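Cellulase (Clostridium cellulovorans, PDB 6UI3) is a broad-specificity endoglucanase whose family 5 glycoside hydrolase domain, the part described here, probably hydrolyses beta-1,4 linkages in cellulose and related plant polysaccharides. Local coordinates at residues Leu33-Val36 with Gly41-Asn44; Thr54-Gly59 with Leu96-Tyr101; Asn109-Gln114 with Ile124-Ile129; Val179-Gly184 with Asp214-Val219; Phe289-Ala294 with Gln333-Gly338. All coordinates share one frame; numbering follows the deposited sequence. Where two conformers were deposited one is given.

Interaction 1: Leu33-Val36 with Gly41-Asn44; sequences LESV and GWGN
Val36 and Gly41 bring the two arms of a loop together with their CA atoms 5.5 Å apart, and the backbone touches through a CA-H...O contact in which Gly41 CA lies 3.2 Å from Val36 O. The loop follows strand 25-29 of the TIM barrel and leads into helix 49-58, so it belongs to the C-terminal rim of the strands, where family 5 hydrolases form their substrate cleft. No direct hydrogen bond joins the arms; an indole does most of the work. Trp42 lays one face of its ring against the backbone of the first arm. Ser35 CA sits 3.6 Å from the centroid of the six-membered ring, only 11° off its normal, a CH-pi contact, while Val36 N lies above the same face nearer the rim. Because Ser35 OG is anti to its carbonyl carbon (chi1 -57°), the hydroxyl sits above and just outside the rim, 3.4 Å from Trp42 CB, while it hydrogen-bonds Thr32 O. Val36 adds apolar contact through CG2. The carboxylate of Glu34 is turned 72° from the ring plane, and its oxygens are taken by the backbone amides of Asn31 and Thr32. Two waters complete the junction. One accepts from the amides of Trp42 and Asn44 and gives a weak bond to Ser35 OG; the other donates to Val36 O at 2.7 Å and to Gly41 O at 3.1 Å.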
# COMPACT_ATOMS: atom_id res chain seq x y z
N LEU A 33 0.28 12.51 1.68
CA LEU A 33 0.02 12.59 3.12
C LEU A 33 1.05 11.86 3.97
O LEU A 33 0.98 11.97 5.21
CB LEU A 33 -1.40 12.15 3.46
CG LEU A 33 -2.47 13.17 3.05
CD1 LEU A 33 -3.83 12.52 3.04
CD2 LEU A 33 -2.45 14.38 3.99
N GLU A 34 2.02 11.18 3.37
CA GLU A 34 3.16 10.67 4.12
C GLU A 34 4.37 11.59 4.10
O GLU A 34 5.40 11.25 4.69
CB GLU A 34 3.55 9.25 3.65
CG GLU A 34 4.48 9.18 2.46
CD GLU A 34 3.86 9.43 1.09
OE1 GLU A 34 2.81 10.11 0.96
OE2 GLU A 34 4.49 8.97 0.10
N SER A 35 4.27 12.75 3.46
CA SER A 35 5.42 13.64 3.33
C SER A 35 5.79 14.29 4.67
O SER A 35 4.94 14.50 5.54
CB SER A 35 5.10 14.78 2.35
OG SER A 35 4.72 14.32 1.06
N VAL A 36 7.06 14.67 4.80
CA VAL A 36 7.45 15.56 5.89
C VAL A 36 6.83 16.92 5.63
O VAL A 36 6.99 17.49 4.54
CB VAL A 36 8.98 15.67 5.99
CG1 VAL A 36 9.37 16.72 7.03
CG2 VAL A 36 9.61 14.33 6.32
N GLY A 41 4.25 18.83 1.52
CA GLY A 41 5.61 18.96 2.00
C GLY A 41 6.67 18.44 1.05
O GLY A 41 7.82 18.87 1.12
N TRP A 42 6.32 17.51 0.18
CA TRP A 42 7.25 16.99 -0.81
C TRP A 42 6.92 17.51 -2.21
O TRP A 42 7.32 16.91 -3.22
CB TRP A 42 7.34 15.47 -0.75
CG TRP A 42 8.11 14.94 0.47
CD1 TRP A 42 8.91 15.65 1.33
CD2 TRP A 42 8.13 13.59 0.92
NE1 TRP A 42 9.43 14.80 2.29
CE2 TRP A 42 8.97 13.53 2.05
CE3 TRP A 42 7.52 12.41 0.47
CZ2 TRP A 42 9.20 12.34 2.74
CZ3 TRP A 42 7.75 11.25 1.16
CH2 TRP A 42 8.59 11.21 2.27
N GLY A 43 6.22 18.64 -2.29
CA GLY A 43 6.05 19.37 -3.54
C GLY A 43 4.83 19.01 -4.35
O GLY A 43 4.62 19.60 -5.42
N ASN A 44 3.99 18.09 -3.89
CA ASN A 44 2.78 17.76 -4.63
C ASN A 44 1.65 18.70 -4.26
O ASN A 44 1.66 19.30 -3.18
CB ASN A 44 2.43 16.30 -4.43
CG ASN A 44 3.24 15.40 -5.34
OD1 ASN A 44 3.66 15.83 -6.42
ND2 ASN A 44 3.49 14.18 -4.91
O HOH W 1 3.85 16.61 -1.23
O HOH W 2 9.14 18.97 3.88

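Interaction 2: Thr54-Gly59 with Leu96-Tyr101; sequences TLKAAG and LANDMY. With EDO (1,2-ethanediol), chain B.
A lysine reaching from a helix to the carbonyl of a turn, with a methionine beneath it, makes this a mixed polar and apolar contact on the outer layer of the fold. In one of its two conformers Lys56 projects from helix 49-58 and gives its ammonium group to Asn98 O, with NZ 2.8 Å from the oxygen. The approach is bent, at a C=O...N angle of 150° with the nitrogen tilted 27° from the carbonyl plane. In this conformer the lysine chain leaves with CG anti to the backbone N (chi1 -179°) and bends at chi2 and chi4, which carries the methylenes past Met100 in the reverse direction; Lys56 CD comes 3.8 Å from Met100 CG. Both segments end helices of the TIM barrel with Schellman motifs, closed at Gly59 in one and at Asp99 in the other, and the second turn feeds straight into strand 101-105. Met100 curls back at chi3 to set CE 4.3 Å from Leu55 CB, on the buried side, where it also meets Val63 of strand 62-65. Asn98 ND2 is engaged by Asp53 OD1 and Tyr94 O. On the outer side, a 1,2-ethanediol molecule, probably from the crystallisation liquor, donates a weak hydrogen bond from O2 to Ala97 O.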
# COMPACT_ATOMS: atom_id res chain seq x y z
N THR A 54 -10.65 11.21 -12.33
CA THR A 54 -9.84 10.91 -13.50
C THR A 54 -9.29 9.49 -13.43
O THR A 54 -9.28 8.76 -14.44
CB THR A 54 -8.71 11.95 -13.61
OG1 THR A 54 -9.27 13.26 -13.78
CG2 THR A 54 -7.79 11.66 -14.76
N LEU A 55 -8.83 9.07 -12.26
CA LEU A 55 -8.35 7.70 -12.09
C LEU A 55 -9.46 6.69 -12.33
O LEU A 55 -9.26 5.67 -12.99
CB LEU A 55 -7.77 7.52 -10.68
CG LEU A 55 -6.50 8.29 -10.38
CD1 LEU A 55 -6.21 8.24 -8.91
CD2 LEU A 55 -5.31 7.75 -11.16
N LYS A 56 -10.65 6.95 -11.77
CA LYS A 56 -11.77 6.04 -11.97
C LYS A 56 -12.10 5.92 -13.45
O LYS A 56 -12.32 4.81 -13.96
CB LYS A 56 -12.99 6.52 -11.18
CG LYS A 56 -14.22 5.61 -11.30
CD LYS A 56 -14.01 4.27 -10.62
CE LYS A 56 -15.20 3.34 -10.78
NZ LYS A 56 -16.48 4.03 -10.49
N ALA A 57 -12.15 7.04 -14.17
CA ALA A 57 -12.51 6.99 -15.59
C ALA A 57 -11.46 6.23 -16.40
O ALA A 57 -11.78 5.65 -17.44
CB ALA A 57 -12.69 8.41 -16.14
N ALA A 58 -10.21 6.24 -15.94
CA ALA A 58 -9.12 5.53 -16.60
C ALA A 58 -9.09 4.04 -16.30
O ALA A 58 -8.33 3.32 -16.94
CB ALA A 58 -7.78 6.14 -16.19
N GLY A 59 -9.90 3.57 -15.36
CA GLY A 59 -10.02 2.15 -15.09
C GLY A 59 -9.47 1.68 -13.76
O GLY A 59 -9.46 0.47 -13.51
N LEU A 96 -14.11 6.80 -2.09
CA LEU A 96 -15.35 6.09 -1.84
C LEU A 96 -16.52 6.68 -2.62
O LEU A 96 -17.43 5.94 -3.01
CB LEU A 96 -15.68 6.08 -0.34
CG LEU A 96 -14.70 5.37 0.59
CD1 LEU A 96 -15.18 5.44 2.03
CD2 LEU A 96 -14.47 3.93 0.16
N ALA A 97 -16.51 8.00 -2.87
CA ALA A 97 -17.58 8.62 -3.66
C ALA A 97 -17.55 8.15 -5.10
O ALA A 97 -18.56 8.27 -5.80
CB ALA A 97 -17.48 10.15 -3.60
N ASN A 98 -16.40 7.64 -5.57
CA ASN A 98 -16.25 7.02 -6.87
C ASN A 98 -16.41 5.50 -6.83
O ASN A 98 -16.08 4.83 -7.80
CB ASN A 98 -14.89 7.40 -7.46
CG ASN A 98 -14.90 8.76 -8.13
OD1 ASN A 98 -15.53 8.92 -9.16
ND2 ASN A 98 -14.20 9.74 -7.56
N ASP A 99 -16.91 4.97 -5.71
CA ASP A 99 -17.06 3.52 -5.50
C ASP A 99 -15.75 2.76 -5.69
O ASP A 99 -15.74 1.62 -6.16
CB ASP A 99 -18.20 2.93 -6.33
CG ASP A 99 -18.70 1.61 -5.77
OD1 ASP A 99 -18.77 1.47 -4.52
OD2 ASP A 99 -19.02 0.72 -6.57
N MET A 100 -14.65 3.38 -5.28
CA MET A 100 -13.32 2.77 -5.29
C MET A 100 -12.96 2.33 -3.89
O MET A 100 -13.38 2.93 -2.90
CB MET A 100 -12.27 3.79 -5.75
CG MET A 100 -12.52 4.32 -7.14
SD MET A 100 -11.52 5.79 -7.53
CE MET A 100 -10.16 4.93 -8.25
N TYR A 101 -12.14 1.29 -3.80
CA TYR A 101 -11.52 0.92 -2.53
C TYR A 101 -10.53 2.01 -2.12
O TYR A 101 -9.89 2.66 -2.95
CB TYR A 101 -10.79 -0.42 -2.65
CG TYR A 101 -11.77 -1.57 -2.75
CD1 TYR A 101 -12.24 -2.00 -3.97
CD2 TYR A 101 -12.26 -2.18 -1.60
CE1 TYR A 101 -13.16 -3.01 -4.06
CE2 TYR A 101 -13.18 -3.19 -1.68
CZ TYR A 101 -13.64 -3.60 -2.90
OH TYR A 101 -14.57 -4.59 -2.95
C1 EDO B . -18.77 6.32 -10.35
O1 EDO B . -17.71 7.24 -10.05
C2 EDO B . -19.09 5.43 -9.15
O2 EDO B . -19.67 6.19 -8.08

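Interaction 3: Asn109-Gln114 with Ile124-Ile129; sequences NKFQGQ and INEGTI
Phe111 and Glu126 form the close part of this contact, between a 3-10 turn in the loop after strand 101-105 and the helix that follows it in the TIM barrel. The glutamate leaves its helix with CG anti to the backbone N (chi1 -179°) and continues extended, laying its carboxylate obliquely by the phenyl ring, with Glu126 CD 3.5 Å from Phe111 CD2 and the two planes 60° apart. At the far end of the ring, Phe111 CZ comes 4.1 Å from Gly127 CA, so the helix backbone itself meets the aromatic group.

The polar side is looser. Asn109 ND2 gives Glu126 OE2 a weak, bent hydrogen bond of 3.4 Å, while a water makes the firmer bridge, donating to Glu126 OE2 at 2.7 Å and accepting from Phe111 N at 3.0 Å. Glu126 OE2 is also held by Tyr73 OH, and Asn109 OD1 by the amide of Trp69; this clustering of donors should help to stabilise a carboxylate set against an aromatic ring.

Behind the contact, Thr128 turns from helix 120-137 to Ile176 and Val179 of helix 163-182, while Phe111 also packs on Ile123 of helix 120-137.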
# COMPACT_ATOMS: atom_id res chain seq x y z
N ASN A 109 5.75 7.10 10.01
CA ASN A 109 5.90 7.46 11.42
C ASN A 109 7.29 7.03 11.86
O ASN A 109 7.84 6.04 11.38
CB ASN A 109 4.89 6.71 12.29
CG ASN A 109 3.60 7.48 12.50
OD1 ASN A 109 3.02 8.04 11.57
ND2 ASN A 109 3.12 7.47 13.73
N LYS A 110 7.86 7.76 12.82
CA LYS A 110 9.17 7.40 13.36
C LYS A 110 9.22 5.93 13.77
O LYS A 110 10.22 5.25 13.53
CB LYS A 110 9.48 8.29 14.57
CG LYS A 110 10.81 7.98 15.24
CD LYS A 110 11.97 8.44 14.40
CE LYS A 110 13.16 8.88 15.26
NZ LYS A 110 14.05 9.84 14.53
N PHE A 111 8.16 5.41 14.39
CA PHE A 111 8.22 4.03 14.88
C PHE A 111 8.34 3.00 13.77
O PHE A 111 8.71 1.86 14.05
CB PHE A 111 7.09 3.72 15.87
CG PHE A 111 5.74 3.33 15.28
CD1 PHE A 111 5.51 2.04 14.82
CD2 PHE A 111 4.67 4.21 15.28
CE1 PHE A 111 4.29 1.66 14.34
CE2 PHE A 111 3.42 3.81 14.79
CZ PHE A 111 3.24 2.55 14.33
N GLN A 112 8.04 3.36 12.52
CA GLN A 112 8.21 2.43 11.41
C GLN A 112 9.61 1.86 11.35
O GLN A 112 9.80 0.74 10.84
CB GLN A 112 7.90 3.16 10.10
CG GLN A 112 7.97 2.27 8.85
CD GLN A 112 7.71 3.06 7.58
OE1 GLN A 112 6.64 2.96 6.99
NE2 GLN A 112 8.66 3.87 7.16
N GLY A 113 10.61 2.62 11.79
CA GLY A 113 12.00 2.18 11.77
C GLY A 113 12.53 1.63 13.07
O GLY A 113 13.75 1.55 13.26
N GLN A 114 11.63 1.26 13.98
CA GLN A 114 11.99 0.85 15.33
C GLN A 114 11.47 -0.55 15.66
O GLN A 114 11.20 -0.87 16.82
CB GLN A 114 11.54 1.89 16.35
CG GLN A 114 12.19 3.25 16.10
CD GLN A 114 11.79 4.27 17.14
OE1 GLN A 114 10.61 4.48 17.39
NE2 GLN A 114 12.78 4.88 17.77
N ILE A 124 4.43 -0.96 19.96
CA ILE A 124 3.12 -1.59 20.06
C ILE A 124 2.15 -0.66 20.78
O ILE A 124 0.97 -0.55 20.41
CB ILE A 124 3.22 -3.00 20.68
CG1 ILE A 124 4.00 -3.93 19.73
CG2 ILE A 124 1.83 -3.55 20.98
CD1 ILE A 124 4.25 -5.32 20.22
N ASN A 125 2.62 0.06 21.80
CA ASN A 125 1.77 1.02 22.49
C ASN A 125 1.35 2.17 21.58
O ASN A 125 0.15 2.50 21.49
CB ASN A 125 2.49 1.53 23.74
CG ASN A 125 1.64 2.47 24.56
OD1 ASN A 125 0.56 2.12 25.03
ND2 ASN A 125 2.11 3.69 24.71
N GLU A 126 2.30 2.76 20.85
CA GLU A 126 1.94 3.84 19.94
C GLU A 126 1.02 3.35 18.83
O GLU A 126 0.00 3.99 18.52
CB GLU A 126 3.19 4.52 19.37
CG GLU A 126 2.86 5.68 18.43
CD GLU A 126 4.08 6.42 17.89
OE1 GLU A 126 5.21 6.10 18.30
OE2 GLU A 126 3.89 7.32 17.04
N GLY A 127 1.33 2.20 18.23
CA GLY A 127 0.46 1.68 17.19
C GLY A 127 -0.94 1.38 17.69
O GLY A 127 -1.93 1.59 16.98
N THR A 128 -1.04 0.87 18.92
CA THR A 128 -2.35 0.58 19.51
C THR A 128 -3.15 1.87 19.69
O THR A 128 -4.33 1.94 19.34
CB THR A 128 -2.19 -0.13 20.85
OG1 THR A 128 -1.66 -1.45 20.63
CG2 THR A 128 -3.51 -0.26 21.59
N ILE A 129 -2.52 2.91 20.24
CA ILE A 129 -3.23 4.16 20.51
C ILE A 129 -3.64 4.84 19.20
O ILE A 129 -4.76 5.36 19.08
CB ILE A 129 -2.36 5.06 21.40
CG1 ILE A 129 -2.24 4.43 22.79
CG2 ILE A 129 -2.93 6.47 21.47
CD1 ILE A 129 -1.16 5.04 23.65
O HOH W 3 6.08 7.40 15.39

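Interaction 4: Val179-Gly184 with Asp214-Val219; sequences VIRATG and DPNVAV
Arg181 and Asp214 meet in a salt bridge that spans from helix 163-182 to the loop entering strand 217-222, a tie between the outer helical layer and the sheet of the TIM barrel, at the N-terminal end of the strands. The charged bonds come first. The guanidinium grips the carboxylate side-on with two nitrogens, one to each oxygen: Arg181 NE lies 2.9 Å from Asp214 OD2 in a nearly straight bond of 174°, and Arg181 NH2 lies 3.0 Å from Asp214 OD1. Both oxygens are met on their syn sides, and the two flat groups are turned 24° from each other. A bend at chi2 (-66°) directs the arginine's long arm at the loop, and the aspartate comes from the opposite direction.

Backbone-linked bonds then fix the acceptor. Asp214 OD1 also takes the amide of Asn216 at 2.9 Å, on its anti side, which makes an Asx turn; Arg181 NH2 and Asn216 N reach this oxygen from opposite faces of the carboxylate plane. Arg181 NH1 has its own partners in Arg190 O and Asn187 O, so the guanidinium is held at several points.

Van der Waals contact is slight: Arg181 NH2 passes 3.6 Å from Asn216 CB. Around the bridge, Arg181 rests on Ile192 of strand 192-195, Val179 and Thr183 face helix 120-137, and Ala218 pairs through its backbone with strand 192-195.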
# COMPACT_ATOMS: atom_id res chain seq x y z
N VAL A 179 -6.96 -5.23 18.19
CA VAL A 179 -7.30 -3.88 18.63
C VAL A 179 -8.33 -3.26 17.69
O VAL A 179 -9.34 -2.70 18.11
CB VAL A 179 -6.03 -3.01 18.75
CG1 VAL A 179 -6.40 -1.53 18.74
CG2 VAL A 179 -5.27 -3.37 20.01
N ILE A 180 -8.09 -3.38 16.38
CA ILE A 180 -9.04 -2.88 15.39
C ILE A 180 -10.38 -3.60 15.51
O ILE A 180 -11.45 -2.97 15.54
CB ILE A 180 -8.46 -2.99 13.97
CG1 ILE A 180 -7.26 -2.03 13.81
CG2 ILE A 180 -9.53 -2.71 12.91
CD1 ILE A 180 -6.37 -2.32 12.63
N ARG A 181 -10.36 -4.94 15.61
CA ARG A 181 -11.61 -5.70 15.65
C ARG A 181 -12.47 -5.27 16.84
O ARG A 181 -13.70 -5.18 16.73
CB ARG A 181 -11.34 -7.21 15.76
CG ARG A 181 -10.57 -7.86 14.63
CD ARG A 181 -11.35 -7.82 13.37
NE ARG A 181 -10.63 -8.43 12.26
CZ ARG A 181 -10.73 -8.03 11.01
NH1 ARG A 181 -11.52 -7.01 10.70
NH2 ARG A 181 -10.03 -8.63 10.06
N ALA A 182 -11.85 -5.03 17.99
CA ALA A 182 -12.59 -4.78 19.22
C ALA A 182 -13.29 -3.43 19.20
O ALA A 182 -14.21 -3.21 19.99
CB ALA A 182 -11.66 -4.90 20.43
N THR A 183 -12.88 -2.50 18.33
CA THR A 183 -13.59 -1.23 18.22
C THR A 183 -14.98 -1.43 17.65
O THR A 183 -15.84 -0.55 17.80
CB THR A 183 -12.82 -0.18 17.42
OG1 THR A 183 -12.69 -0.59 16.05
CG2 THR A 183 -11.44 0.09 18.03
N GLY A 184 -15.21 -2.54 16.97
CA GLY A 184 -16.54 -3.00 16.65
C GLY A 184 -17.14 -2.44 15.38
O GLY A 184 -16.46 -1.93 14.48
N ASP A 214 -6.40 -14.53 12.52
CA ASP A 214 -7.58 -13.75 12.16
C ASP A 214 -7.93 -14.20 10.75
O ASP A 214 -7.03 -14.25 9.89
CB ASP A 214 -7.29 -12.25 12.20
CG ASP A 214 -8.52 -11.39 11.92
OD1 ASP A 214 -8.99 -11.34 10.75
OD2 ASP A 214 -9.02 -10.77 12.89
N PRO A 215 -9.18 -14.53 10.46
CA PRO A 215 -9.53 -15.12 9.16
C PRO A 215 -9.78 -14.10 8.06
O PRO A 215 -10.14 -14.52 6.94
CB PRO A 215 -10.83 -15.87 9.48
CG PRO A 215 -11.48 -14.98 10.52
CD PRO A 215 -10.32 -14.57 11.40
N ASN A 216 -9.63 -12.81 8.33
CA ASN A 216 -9.98 -11.75 7.40
C ASN A 216 -8.86 -10.74 7.27
O ASN A 216 -9.04 -9.53 7.44
CB ASN A 216 -11.29 -11.12 7.84
CG ASN A 216 -11.86 -10.17 6.83
OD1 ASN A 216 -11.52 -10.21 5.64
ND2 ASN A 216 -12.74 -9.29 7.29
N VAL A 217 -7.67 -11.25 6.94
CA VAL A 217 -6.50 -10.42 6.68
C VAL A 217 -5.90 -10.79 5.33
O VAL A 217 -6.07 -11.90 4.81
CB VAL A 217 -5.43 -10.53 7.79
CG1 VAL A 217 -5.96 -10.02 9.12
CG2 VAL A 217 -4.93 -11.97 7.96
N ALA A 218 -5.15 -9.85 4.78
CA ALA A 218 -4.37 -10.06 3.57
C ALA A 218 -2.92 -9.67 3.84
O ALA A 218 -2.67 -8.75 4.63
CB ALA A 218 -4.89 -9.21 2.41
N VAL A 219 -1.98 -10.34 3.19
CA VAL A 219 -0.57 -9.98 3.34
C VAL A 219 -0.24 -8.84 2.39
O VAL A 219 -0.61 -8.87 1.21
CB VAL A 219 0.34 -11.20 3.11
CG1 VAL A 219 1.81 -10.80 3.15
CG2 VAL A 219 0.05 -12.27 4.16

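Interaction 5: Phe289-Ala294 with Gln333-Gly338; sequences FYVSTA and QAMKDG
Val291 and Ser292 of helix 280-296 meet the last turn of helix 329-339 in a close helix-helix contact on the outer shell of the TIM barrel. The segment axes approach to 7.6 Å and run in nearly the same sense, 29° apart. Along the second helix, Gln333 begins the segment on the side turned from the partner, where its NE2 donates to Asp337 OD1 one turn later at 2.9 Å. Met335 is the first to touch. Val291 CG1 packs 3.6 Å from Met335 O, and Met335 CG lies 4.3 Å from Val291 CG2; the valine's CG1 is anti to the backbone N (chi1 177°), which sends that methyl to the helix backbone and the other to the methionine. Lys336 leads away, giving a weak hydrogen bond to Ala58 O. Gly338 then closes the contact. Lacking a side chain, it lets the helices come within 4.0 Å between Gly338 CA and Ser292 CA. Here Ser292 CA makes a CA-H...O contact of 3.3 Å with Gly338 O, and Val291 CG1 rests on Gly338 C. Inward, Met335 reaches Trp303 of strand 301-305 and Tyr290 packs on Cys301 of the same strand, while Phe289 and Thr293 turn to helix 243-261.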
# COMPACT_ATOMS: atom_id res chain seq x y z
N PHE A 289 3.57 -7.86 -18.12
CA PHE A 289 4.01 -9.14 -17.56
C PHE A 289 3.74 -9.21 -16.07
O PHE A 289 3.25 -10.22 -15.55
CB PHE A 289 5.51 -9.34 -17.82
CG PHE A 289 6.01 -10.66 -17.34
CD1 PHE A 289 5.96 -11.76 -18.16
CD2 PHE A 289 6.45 -10.83 -16.05
CE1 PHE A 289 6.38 -13.01 -17.72
CE2 PHE A 289 6.89 -12.06 -15.60
CZ PHE A 289 6.84 -13.14 -16.42
N TYR A 290 4.09 -8.14 -15.35
CA TYR A 290 3.96 -8.11 -13.90
C TYR A 290 2.50 -8.28 -13.49
O TYR A 290 2.18 -9.15 -12.67
CB TYR A 290 4.51 -6.77 -13.40
CG TYR A 290 4.71 -6.66 -11.91
CD1 TYR A 290 3.63 -6.60 -11.04
CD2 TYR A 290 5.99 -6.61 -11.38
CE1 TYR A 290 3.82 -6.51 -9.67
CE2 TYR A 290 6.18 -6.52 -10.01
CZ TYR A 290 5.09 -6.45 -9.16
OH TYR A 290 5.24 -6.35 -7.78
N VAL A 291 1.61 -7.47 -14.05
CA VAL A 291 0.21 -7.55 -13.65
C VAL A 291 -0.39 -8.88 -14.08
O VAL A 291 -1.20 -9.46 -13.36
CB VAL A 291 -0.59 -6.33 -14.14
CG1 VAL A 291 -2.06 -6.46 -13.79
CG2 VAL A 291 -0.02 -5.06 -13.51
N SER A 292 -0.04 -9.38 -15.27
CA SER A 292 -0.55 -10.69 -15.68
C SER A 292 -0.15 -11.78 -14.70
O SER A 292 -0.97 -12.63 -14.32
CB SER A 292 -0.04 -11.04 -17.08
OG SER A 292 -0.43 -12.35 -17.42
N THR A 293 1.11 -11.78 -14.28
CA THR A 293 1.60 -12.80 -13.35
C THR A 293 0.90 -12.69 -12.01
O THR A 293 0.45 -13.69 -11.45
CB THR A 293 3.12 -12.65 -13.20
OG1 THR A 293 3.75 -12.78 -14.48
CG2 THR A 293 3.68 -13.73 -12.29
N ALA A 294 0.80 -11.47 -11.47
CA ALA A 294 0.10 -11.27 -10.19
C ALA A 294 -1.36 -11.70 -10.29
O ALA A 294 -1.90 -12.32 -9.36
CB ALA A 294 0.19 -9.79 -9.81
N GLN A 333 -2.78 1.20 -19.91
CA GLN A 333 -3.32 0.14 -20.76
C GLN A 333 -2.62 -1.19 -20.50
O GLN A 333 -3.25 -2.25 -20.58
CB GLN A 333 -3.22 0.54 -22.23
CG GLN A 333 -3.96 -0.40 -23.17
CD GLN A 333 -5.45 -0.44 -22.88
OE1 GLN A 333 -6.09 0.60 -22.76
NE2 GLN A 333 -5.99 -1.64 -22.74
N ALA A 334 -1.32 -1.16 -20.19
CA ALA A 334 -0.60 -2.39 -19.88
C ALA A 334 -1.14 -3.05 -18.62
O ALA A 334 -1.22 -4.28 -18.55
CB ALA A 334 0.90 -2.10 -19.72
N MET A 335 -1.50 -2.25 -17.61
CA MET A 335 -2.13 -2.81 -16.42
C MET A 335 -3.46 -3.47 -16.77
O MET A 335 -3.74 -4.58 -16.33
CB MET A 335 -2.34 -1.71 -15.37
CG MET A 335 -1.05 -1.12 -14.81
SD MET A 335 -1.24 0.10 -13.48
CE MET A 335 0.13 1.16 -13.84
N LYS A 336 -4.27 -2.79 -17.59
CA LYS A 336 -5.54 -3.37 -18.00
C LYS A 336 -5.32 -4.65 -18.79
O LYS A 336 -6.04 -5.65 -18.59
CB LYS A 336 -6.32 -2.38 -18.86
CG LYS A 336 -6.81 -1.20 -18.10
CD LYS A 336 -7.47 -0.25 -19.06
CE LYS A 336 -8.02 0.93 -18.33
NZ LYS A 336 -8.60 1.91 -19.29
N ASP A 337 -4.35 -4.64 -19.70
CA ASP A 337 -4.12 -5.82 -20.53
C ASP A 337 -3.60 -6.98 -19.69
O ASP A 337 -3.92 -8.14 -19.98
CB ASP A 337 -3.13 -5.50 -21.65
CG ASP A 337 -3.70 -4.56 -22.70
OD1 ASP A 337 -4.93 -4.32 -22.73
OD2 ASP A 337 -2.90 -4.05 -23.51
N GLY A 338 -2.82 -6.70 -18.65
CA GLY A 338 -2.36 -7.76 -17.78
C GLY A 338 -3.46 -8.31 -16.89
O GLY A 338 -3.48 -9.51 -16.59

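The centres of all five contacts lie about 16 to 18 Å from the centre of the chain, yet their chemistry differs. Interactions 3 and 5 are buried, the first setting a carboxylate beside an aromatic ring, the second joining two helices by backbone and methyl contacts without hydrogen bonds. Interactions 1, 2 and 4 are partly buried: an indole over a loop with bridging waters, a lysine on a carbonyl, and a bidentate salt bridge. Two pairs adjoin. Interactions 2 and 5 meet where Lys336 approaches Ala58, linking helices 49-58 and 329-339; interactions 3 and 4 meet through Thr128 and Val179, between helices 120-137 and 163-182. Interaction 1 touches none of the others.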